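PDB 4IVN: transcriptional regulator from Vibrio vulnificus, which probably represses transcription of the nan genes for sialic acid catabolism by binding DNA, and binds N-acetylmannosamine 6-phosphate. Local coordinates for residues F70-A73 against L74-L78; G142-L145 against A146-L149; E256-P259 against E260-D263. All coordinates share one frame; numbering follows the deposited sequence.

All three contacts are local ones, but they sit in very different places. Interaction 1 lies on the last helix of the RpiR-type helix-turn-helix region and is partly buried. Interaction 2, the most buried, lies in the beta-alpha-beta unit of the SIS domain, with its centre about 34 Å from that of interaction 1. Interaction 3 is a surface turn where helix 237-257 gives way to helix 261-270. The first joins helix backbone bonds and apolar packing with polar side chains that bond to other parts of the chain, and the second adds a tyrosine-arginine pair. In the third, two tyrosines at the ends of a beta turn pack side by side. Helix 237-257 covers interaction 2 and runs into interaction 3.

Interaction 1: F70-A73 against L74-L78; sequences FRMA and LAVDL
M72 and V76 meet one turn apart on helix 67-78, in the RpiR-type helix-turn-helix region, and the backbone bonds along it are those of a regular alpha-helix. Four successive i to i+4 bonds satisfy the carbonyl oxygens of F70 to A73. L74 N donates to F70 O at 2.8 Å and A75 N to R71 O at 3.0 Å. In the same way V76 N donates to M72 O at 3.0 Å and D77 N to A73 O at 2.8 Å. The V76 bond is nearly straight, with an angle of 163° at the hydrogen.

The polar side chains find their partners outside this turn. R71, long enough to reach away from its own helix, gives NH1 to the carbonyl O of Q39. D77 accepts at OD2 from the backbone N-H groups of both N6 and L8, so one carboxylate oxygen is gripped twice and ties the start of helix 7-13 to this helix.

Apolar residues suit the remaining faces. F70 reaches I29 and L74 reaches A33 and V36, all on helix 20-36; between themselves they are only loosely in touch, CE1 of F70 lying 4.5 Å from CD2 of L74. A small residue suits position 73, where L7 and Y64 both come against the methyl group. M72 and V76 face the second subunit, packing on its I273 and Q266 respectively. The methionine leaves the backbone with CG anti to N (chi1 179°), then bends at chi2 (78°) and chi3, which turns its terminal methyl toward the next turn of the helix until CE rests 3.6 Å from CG2 of V76.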
ATOM      1  N   PHE A  70       6.734 -20.756 -19.329  1.00 31.66           N
ATOM      2  CA  PHE A  70       7.856 -21.592 -18.807  1.00 33.63           C
ATOM      3  C   PHE A  70       8.195 -21.310 -17.344  1.00 31.74           C
ATOM      4  O   PHE A  70       8.289 -22.248 -16.521  1.00 37.08           O
ATOM      5  CB  PHE A  70       9.081 -21.377 -19.692  1.00 35.08           C
ATOM      6  CG  PHE A  70      10.299 -22.117 -19.214  1.00 36.66           C
ATOM      7  CD1 PHE A  70      11.084 -21.586 -18.221  1.00 38.73           C
ATOM      8  CD2 PHE A  70      10.658 -23.346 -19.808  1.00 42.13           C
ATOM      9  CE1 PHE A  70      12.211 -22.288 -17.758  1.00 36.96           C
ATOM     10  CE2 PHE A  70      11.773 -24.053 -19.370  1.00 46.07           C
ATOM     11  CZ  PHE A  70      12.563 -23.497 -18.350  1.00 43.17           C
ATOM     12  N   ARG A  71       8.396 -20.011 -16.991  1.00 33.14           N
ATOM     13  CA  ARG A  71       8.849 -19.689 -15.642  1.00 30.96           C
ATOM     14  C   ARG A  71       7.738 -20.085 -14.619  1.00 30.94           C
ATOM     15  O   ARG A  71       8.012 -20.579 -13.554  1.00 31.69           O
ATOM     16  CB  ARG A  71       9.160 -18.211 -15.535  1.00 31.36           C
ATOM     17  CG  ARG A  71      10.017 -17.877 -14.295  1.00 37.50           C
ATOM     18  CD  ARG A  71      10.220 -16.359 -14.277  1.00 39.36           C
ATOM     19  NE  ARG A  71       8.998 -15.733 -13.743  1.00 33.84           N
ATOM     20  CZ  ARG A  71       8.944 -14.608 -13.005  1.00 40.34           C
ATOM     21  NH1 ARG A  71      10.040 -13.910 -12.729  1.00 40.55           N
ATOM     22  NH2 ARG A  71       7.746 -14.139 -12.576  1.00 38.06           N
ATOM     23  N   MET A  72       6.474 -19.845 -14.978  1.00 30.52           N
ATOM     24  CA  MET A  72       5.344 -20.282 -14.124  1.00 31.07           C
ATOM     25  C   MET A  72       5.376 -21.828 -13.906  1.00 37.86           C
ATOM     26  O   MET A  72       5.279 -22.313 -12.749  1.00 35.91           O
ATOM     27  CB  MET A  72       4.027 -19.912 -14.851  1.00 30.13           C
ATOM     28  CG  MET A  72       2.721 -20.316 -14.137  1.00 34.11           C
ATOM     29  SD  MET A  72       2.306 -19.168 -12.745  1.00 37.82           S
ATOM     30  CE  MET A  72       2.857 -20.264 -11.443  1.00 36.99           C
ATOM     31  N   ALA A  73       5.483 -22.604 -15.009  1.00 34.56           N
ATOM     32  CA  ALA A  73       5.586 -24.086 -14.828  1.00 37.46           C
ATOM     33  C   ALA A  73       6.777 -24.425 -13.970  1.00 38.12           C
ATOM     34  O   ALA A  73       6.747 -25.386 -13.143  1.00 40.11           O
ATOM     35  CB  ALA A  73       5.728 -24.790 -16.164  1.00 39.86           C
ATOM     36  N   LEU A  74       7.858 -23.692 -14.192  1.00 37.81           N
ATOM     37  CA  LEU A  74       9.040 -23.961 -13.394  1.00 36.77           C
ATOM     38  C   LEU A  74       8.724 -23.857 -11.897  1.00 38.94           C
ATOM     39  O   LEU A  74       9.072 -24.779 -11.091  1.00 35.78           O
ATOM     40  CB  LEU A  74      10.187 -23.021 -13.795  1.00 36.57           C
ATOM     41  CG  LEU A  74      11.428 -23.145 -12.905  1.00 36.01           C
ATOM     42  CD1 LEU A  74      12.057 -24.572 -13.015  1.00 40.19           C
ATOM     43  CD2 LEU A  74      12.479 -22.131 -13.291  1.00 34.53           C
ATOM     44  N   ALA A  75       8.071 -22.744 -11.503  1.00 36.22           N
ATOM     45  CA  ALA A  75       7.850 -22.473 -10.066  1.00 39.53           C
ATOM     46  C   ALA A  75       6.910 -23.551  -9.498  1.00 42.03           C
ATOM     47  O   ALA A  75       7.085 -24.025  -8.384  1.00 41.98           O
ATOM     48  CB  ALA A  75       7.300 -21.019  -9.835  1.00 35.99           C
ATOM     49  N   VAL A  76       5.915 -23.948 -10.289  1.00 43.81           N
ATOM     50  CA  VAL A  76       4.959 -24.964  -9.862  1.00 43.37           C
ATOM     51  C   VAL A  76       5.694 -26.295  -9.723  1.00 46.98           C
ATOM     52  O   VAL A  76       5.467 -27.004  -8.726  1.00 52.07           O
ATOM     53  CB  VAL A  76       3.789 -25.095 -10.842  1.00 40.62           C
ATOM     54  CG1 VAL A  76       2.888 -26.301 -10.494  1.00 43.16           C
ATOM     55  CG2 VAL A  76       2.965 -23.815 -10.820  1.00 44.04           C
ATOM     56  N   ASP A  77       6.623 -26.587 -10.663  1.00 44.58           N
ATOM     57  CA  ASP A  77       7.357 -27.861 -10.691  1.00 48.86           C
ATOM     58  C   ASP A  77       8.276 -27.928  -9.442  1.00 54.24           C
ATOM     59  O   ASP A  77       8.317 -28.966  -8.723  1.00 56.34           O
ATOM     60  CB  ASP A  77       8.141 -28.008 -12.009  1.00 52.98           C
ATOM     61  CG  ASP A  77       8.496 -29.460 -12.358  1.00 66.58           C
ATOM     62  OD1 ASP A  77       7.700 -30.401 -12.041  1.00 73.09           O
ATOM     63  OD2 ASP A  77       9.588 -29.652 -12.985  1.00 59.17           O
ATOM     64  N   LEU A  78       8.952 -26.824  -9.129  1.00 47.73           N
ATOM     65  CA  LEU A  78       9.789 -26.750  -7.919  1.00 52.40           C
ATOM     66  C   LEU A  78       8.979 -26.922  -6.637  1.00 53.92           C
ATOM     67  O   LEU A  78       9.455 -27.480  -5.655  1.00 60.12           O
ATOM     68  CB  LEU A  78      10.550 -25.425  -7.894  1.00 48.67           C
ATOM     69  CG  LEU A  78      11.748 -25.331  -8.868  1.00 49.90           C
ATOM     70  CD1 LEU A  78      12.363 -23.950  -8.844  1.00 49.89           C
ATOM     71  CD2 LEU A  78      12.807 -26.366  -8.544  1.00 52.17           C
TER

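Interaction 2: G142-L145 against A146-L149; sequences GRYL and AYRL
Helix 137-151 is the crossover of a beta-alpha-beta unit in the SIS domain, joining strands 129-133 and 156-159, and its middle carries a tyrosine-arginine pair one turn apart: Y144 and R148. The aliphatic part of the arginine lies over the tyrosine ring, with CG of R148 3.8 Å from the ring centroid and only 13° off the normal, a CH-pi contact. CG of R148 stands beside the backbone N (chi1 -72°), and bends at chi2 and chi3 fold the chain across that face and carry the guanidinium on to the phenol, where NH1 of R148 donates to OH of Y144 at 3.1 Å. The oxygen stands somewhat out of the guanidinium plane, and the bond is bent. Arginine suits the place because it pairs an apolar stem with several donors: NH1 also forms a salt bridge with D248 and NH2 bonds to N252, both on helix 237-257. The tyrosine hydroxyl in turn bonds to the carbonyl O of G235 of the second subunit.

Y147 serves the ligand. Its hydroxyl bonds to O3 of N-acetylmannosamine 6-phosphate and to NH1 of R151, while its ring crosses that of Y144 obliquely, with CD2 of Y147 4.1 Å from CE1 of Y144.

The sheet-facing side is apolar. Small A146 fits close against A156 and M158, L145 packs on C132, and L149 on I130 and A156. The backbone bonds here are regular, A146 N donating to G142 O at 3.0 Å. The two leucines also meet across the turn, CD1 of L145 lying 3.8 Å from CD1 of L149.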
ATOM      1  N   GLY A 142       1.283   2.444  -6.925  1.00 27.16           N
ATOM      2  CA  GLY A 142       1.014   3.591  -7.778  1.00 27.43           C
ATOM      3  C   GLY A 142      -0.042   4.532  -7.129  1.00 31.29           C
ATOM      4  O   GLY A 142       0.105   5.736  -7.136  1.00 27.91           O
ATOM      5  N   ARG A 143      -1.083   3.973  -6.495  1.00 26.29           N
ATOM      6  CA  ARG A 143      -2.031   4.786  -5.736  1.00 27.35           C
ATOM      7  C   ARG A 143      -1.362   5.487  -4.582  1.00 25.76           C
ATOM      8  O   ARG A 143      -1.711   6.613  -4.279  1.00 30.35           O
ATOM      9  CB  ARG A 143      -3.164   3.892  -5.166  1.00 29.70           C
ATOM     10  CG  ARG A 143      -4.232   3.421  -6.184  1.00 33.21           C
ATOM     11  CD  ARG A 143      -4.908   4.554  -7.027  1.00 43.54           C
ATOM     12  NE  ARG A 143      -5.761   4.071  -8.182  1.00 46.52           N
ATOM     13  CZ  ARG A 143      -6.554   4.823  -8.971  1.00 42.15           C
ATOM     14  NH1 ARG A 143      -6.598   6.156  -8.824  1.00 39.65           N
ATOM     15  NH2 ARG A 143      -7.331   4.231  -9.920  1.00 52.62           N
ATOM     16  N   TYR A 144      -0.486   4.813  -3.874  1.00 25.18           N
ATOM     17  CA  TYR A 144       0.181   5.535  -2.767  1.00 26.37           C
ATOM     18  C   TYR A 144       1.014   6.690  -3.295  1.00 28.45           C
ATOM     19  O   TYR A 144       1.064   7.748  -2.699  1.00 26.48           O
ATOM     20  CB  TYR A 144       1.043   4.593  -1.911  1.00 24.48           C
ATOM     21  CG  TYR A 144       1.548   5.261  -0.628  1.00 26.69           C
ATOM     22  CD1 TYR A 144       0.627   5.846   0.341  1.00 27.05           C
ATOM     23  CD2 TYR A 144       2.922   5.236  -0.318  1.00 30.26           C
ATOM     24  CE1 TYR A 144       1.116   6.418   1.526  1.00 31.03           C
ATOM     25  CE2 TYR A 144       3.379   5.792   0.864  1.00 31.11           C
ATOM     26  CZ  TYR A 144       2.466   6.374   1.763  1.00 29.62           C
ATOM     27  OH  TYR A 144       2.996   6.943   2.889  1.00 30.64           O
ATOM     28  N   LEU A 145       1.701   6.469  -4.409  1.00 28.11           N
ATOM     29  CA  LEU A 145       2.462   7.577  -5.030  1.00 24.42           C
ATOM     30  C   LEU A 145       1.576   8.781  -5.446  1.00 25.57           C
ATOM     31  O   LEU A 145       1.926   9.954  -5.116  1.00 27.08           O
ATOM     32  CB  LEU A 145       3.193   7.003  -6.279  1.00 23.01           C
ATOM     33  CG  LEU A 145       4.061   8.021  -7.089  1.00 23.44           C
ATOM     34  CD1 LEU A 145       5.103   8.733  -6.157  1.00 27.23           C
ATOM     35  CD2 LEU A 145       4.776   7.145  -8.152  1.00 26.07           C
ATOM     36  N   ALA A 146       0.490   8.539  -6.170  1.00 23.37           N
ATOM     37  CA  ALA A 146      -0.315   9.600  -6.585  1.00 26.88           C
ATOM     38  C   ALA A 146      -0.882  10.315  -5.335  1.00 26.33           C
ATOM     39  O   ALA A 146      -1.030  11.515  -5.333  1.00 25.80           O
ATOM     40  CB  ALA A 146      -1.477   9.064  -7.422  1.00 28.25           C
ATOM     41  N   TYR A 147      -1.327   9.562  -4.342  1.00 26.57           N
ATOM     42  CA  TYR A 147      -1.722  10.169  -3.078  1.00 28.09           C
ATOM     43  C   TYR A 147      -0.667  11.042  -2.480  1.00 26.55           C
ATOM     44  O   TYR A 147      -0.965  12.197  -2.128  1.00 25.72           O
ATOM     45  CB  TYR A 147      -2.205   9.085  -2.031  1.00 25.81           C
ATOM     46  CG  TYR A 147      -2.311   9.661  -0.627  1.00 25.23           C
ATOM     47  CD1 TYR A 147      -3.476  10.292  -0.190  1.00 26.74           C
ATOM     48  CD2 TYR A 147      -1.175   9.627   0.240  1.00 24.58           C
ATOM     49  CE1 TYR A 147      -3.593  10.845   1.114  1.00 29.25           C
ATOM     50  CE2 TYR A 147      -1.284  10.193   1.529  1.00 27.09           C
ATOM     51  CZ  TYR A 147      -2.484  10.774   1.943  1.00 28.64           C
ATOM     52  OH  TYR A 147      -2.575  11.344   3.149  1.00 28.36           O
ATOM     53  N   ARG A 148       0.581  10.553  -2.339  1.00 28.47           N
ATOM     54  CA  ARG A 148       1.583  11.328  -1.684  1.00 27.83           C
ATOM     55  C   ARG A 148       1.929  12.627  -2.549  1.00 30.14           C
ATOM     56  O   ARG A 148       2.222  13.724  -1.999  1.00 28.79           O
ATOM     57  CB  ARG A 148       2.892  10.497  -1.477  1.00 28.21           C
ATOM     58  CG  ARG A 148       2.758   9.403  -0.395  1.00 28.77           C
ATOM     59  CD  ARG A 148       2.478  10.052   0.982  1.00 32.31           C
ATOM     60  NE  ARG A 148       3.642  10.827   1.397  1.00 29.77           N
ATOM     61  CZ  ARG A 148       4.812  10.363   1.842  1.00 33.71           C
ATOM     62  NH1 ARG A 148       5.035   9.062   2.036  1.00 29.18           N
ATOM     63  NH2 ARG A 148       5.785  11.241   2.089  1.00 32.89           N
ATOM     64  N   LEU A 149       1.889  12.467  -3.867  1.00 29.85           N
ATOM     65  CA  LEU A 149       1.994  13.650  -4.821  1.00 30.95           C
ATOM     66  C   LEU A 149       0.914  14.690  -4.628  1.00 31.79           C
ATOM     67  O   LEU A 149       1.233  15.881  -4.626  1.00 30.43           O
ATOM     68  CB  LEU A 149       2.067  13.255  -6.307  1.00 27.12           C
ATOM     69  CG  LEU A 149       3.386  12.417  -6.506  1.00 34.00           C
ATOM     70  CD1 LEU A 149       3.517  11.697  -7.848  1.00 27.23           C
ATOM     71  CD2 LEU A 149       4.683  13.180  -6.217  1.00 32.27           C
TER

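Interaction 3: E256-P259 against E260-D263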
ATOM      1  N   GLU A 256      12.296  17.653   1.705  1.00 40.57           N
ATOM      2  CA  GLU A 256      13.541  18.174   2.275  1.00 42.99           C
ATOM      3  C   GLU A 256      14.181  19.178   1.318  1.00 44.07           C
ATOM      4  O   GLU A 256      14.721  20.162   1.769  1.00 43.97           O
ATOM      5  CB  GLU A 256      14.473  17.058   2.542  1.00 45.61           C
ATOM      6  CG  GLU A 256      15.804  17.525   3.064  1.00 53.62           C
ATOM      7  CD  GLU A 256      16.198  16.674   4.213  1.00 72.50           C
ATOM      8  OE1 GLU A 256      15.487  16.733   5.244  1.00 82.05           O
ATOM      9  OE2 GLU A 256      17.201  15.941   4.079  1.00 81.00           O
ATOM     10  N   SER A 257      14.111  18.968  -0.006  1.00 42.14           N
ATOM     11  CA  SER A 257      14.776  19.907  -0.930  1.00 45.40           C
ATOM     12  C   SER A 257      13.939  21.148  -1.122  1.00 48.08           C
ATOM     13  O   SER A 257      14.480  22.217  -1.376  1.00 45.53           O
ATOM     14  CB  SER A 257      15.110  19.275  -2.279  1.00 48.56           C
ATOM     15  OG  SER A 257      15.713  18.020  -2.108  1.00 45.74           O
ATOM     16  N   TYR A 258      12.617  21.016  -1.007  1.00 45.34           N
ATOM     17  CA  TYR A 258      11.703  22.066  -1.388  1.00 42.66           C
ATOM     18  C   TYR A 258      10.694  22.205  -0.261  1.00 42.78           C
ATOM     19  O   TYR A 258       9.478  21.885  -0.431  1.00 41.37           O
ATOM     20  CB  TYR A 258      11.052  21.743  -2.748  1.00 42.57           C
ATOM     21  CG  TYR A 258      12.067  21.683  -3.871  1.00 46.92           C
ATOM     22  CD1 TYR A 258      12.622  22.877  -4.373  1.00 44.78           C
ATOM     23  CD2 TYR A 258      12.525  20.454  -4.415  1.00 44.03           C
ATOM     24  CE1 TYR A 258      13.570  22.852  -5.375  1.00 51.11           C
ATOM     25  CE2 TYR A 258      13.499  20.442  -5.448  1.00 44.73           C
ATOM     26  CZ  TYR A 258      13.999  21.652  -5.896  1.00 48.05           C
ATOM     27  OH  TYR A 258      14.962  21.728  -6.858  1.00 52.22           O
ATOM     28  N   PRO A 259      11.183  22.686   0.895  1.00 45.21           N
ATOM     29  CA  PRO A 259      10.321  22.894   2.071  1.00 43.79           C
ATOM     30  C   PRO A 259       9.022  23.661   1.812  1.00 41.90           C
ATOM     31  O   PRO A 259       8.085  23.508   2.603  1.00 40.85           O
ATOM     32  CB  PRO A 259      11.237  23.608   3.115  1.00 47.54           C
ATOM     33  CG  PRO A 259      12.572  23.765   2.472  1.00 51.07           C
ATOM     34  CD  PRO A 259      12.607  22.997   1.184  1.00 47.90           C
ATOM     35  N   GLU A 260       8.914  24.418   0.715  1.00 43.76           N
ATOM     36  CA  GLU A 260       7.629  25.049   0.372  1.00 45.59           C
ATOM     37  C   GLU A 260       6.469  24.007   0.150  1.00 44.94           C
ATOM     38  O   GLU A 260       5.266  24.361   0.273  1.00 42.78           O
ATOM     39  CB  GLU A 260       7.785  26.004  -0.844  1.00 51.97           C
ATOM     40  CG  GLU A 260       7.121  25.604  -2.180  1.00 61.98           C
ATOM     41  CD  GLU A 260       8.006  24.950  -3.310  1.00 77.51           C
ATOM     42  OE1 GLU A 260       9.213  25.295  -3.536  1.00 76.71           O
ATOM     43  OE2 GLU A 260       7.440  24.102  -4.059  1.00 73.30           O
ATOM     44  N   TYR A 261       6.823  22.761  -0.200  1.00 37.51           N
ATOM     45  CA  TYR A 261       5.787  21.702  -0.304  1.00 36.43           C
ATOM     46  C   TYR A 261       5.039  21.434   0.979  1.00 35.34           C
ATOM     47  O   TYR A 261       3.905  21.014   0.963  1.00 34.64           O
ATOM     48  CB  TYR A 261       6.389  20.389  -0.805  1.00 36.44           C
ATOM     49  CG  TYR A 261       6.785  20.442  -2.286  1.00 35.78           C
ATOM     50  CD1 TYR A 261       5.856  20.823  -3.272  1.00 34.45           C
ATOM     51  CD2 TYR A 261       8.017  20.012  -2.681  1.00 38.64           C
ATOM     52  CE1 TYR A 261       6.199  20.824  -4.619  1.00 35.36           C
ATOM     53  CE2 TYR A 261       8.400  20.020  -4.038  1.00 38.03           C
ATOM     54  CZ  TYR A 261       7.492  20.427  -4.982  1.00 38.70           C
ATOM     55  OH  TYR A 261       7.915  20.389  -6.309  1.00 39.14           O
ATOM     56  N   LYS A 262       5.656  21.751   2.104  1.00 38.63           N
ATOM     57  CA  LYS A 262       4.968  21.678   3.379  1.00 40.73           C
ATOM     58  C   LYS A 262       3.722  22.559   3.472  1.00 39.35           C
ATOM     59  O   LYS A 262       2.822  22.199   4.211  1.00 35.00           O
ATOM     60  CB  LYS A 262       5.892  22.039   4.507  1.00 44.53           C
ATOM     61  CG  LYS A 262       6.931  20.998   4.860  1.00 44.15           C
ATOM     62  CD  LYS A 262       7.751  21.625   5.994  1.00 53.16           C
ATOM     63  CE  LYS A 262       8.865  20.748   6.531  1.00 57.87           C
ATOM     64  NZ  LYS A 262       9.311  21.291   7.876  1.00 63.92           N
ATOM     65  N   ASP A 263       3.653  23.688   2.750  1.00 37.44           N
ATOM     66  CA  ASP A 263       2.388  24.425   2.700  1.00 40.79           C
ATOM     67  C   ASP A 263       1.290  23.617   2.055  1.00 35.51           C
ATOM     68  O   ASP A 263       0.113  23.828   2.451  1.00 35.87           O
ATOM     69  CB  ASP A 263       2.462  25.754   1.929  1.00 41.55           C
ATOM     70  CG  ASP A 263       3.606  26.649   2.441  1.00 50.17           C
ATOM     71  OD1 ASP A 263       4.034  26.465   3.576  1.00 50.37           O
ATOM     72  OD2 ASP A 263       4.100  27.476   1.678  1.00 52.93           O
TER
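Y258 and Y261 both place CG beside the backbone N and anti to the carbonyl carbon, with chi1 -63° and -71°; on the two ends of the turn this sets the side chains alongside each other, pointing the same way. Between the side chains the closest approach is CB of Y258 to CE2 of Y261, 3.4 Å. The hydroxyls carry on to helix 114-126, where OH of Y258 bonds to OE1 of E122 and OH of Y261 to ND1 of H125, whose ring also stacks with that of Y258. Tyrosine suits both positions, offering a flat apolar ring to pack and a polar end for these partners. The two residues are the ends of a type I beta turn, the corner that leads from helix 237-257 to helix 261-270. Y261 N donates to Y258 O at 2.8 Å in a nearly straight bond (167°). Proline suits the second place of the turn, because its ring holds phi near the value needed there and it has no N-H to leave without an acceptor. E260 bends over the Y261 ring, its OE2 lying 3.5 Å above the plane and offset toward the rim. K262 N donates to P259 O at 3.0 Å from well above the carbonyl plane.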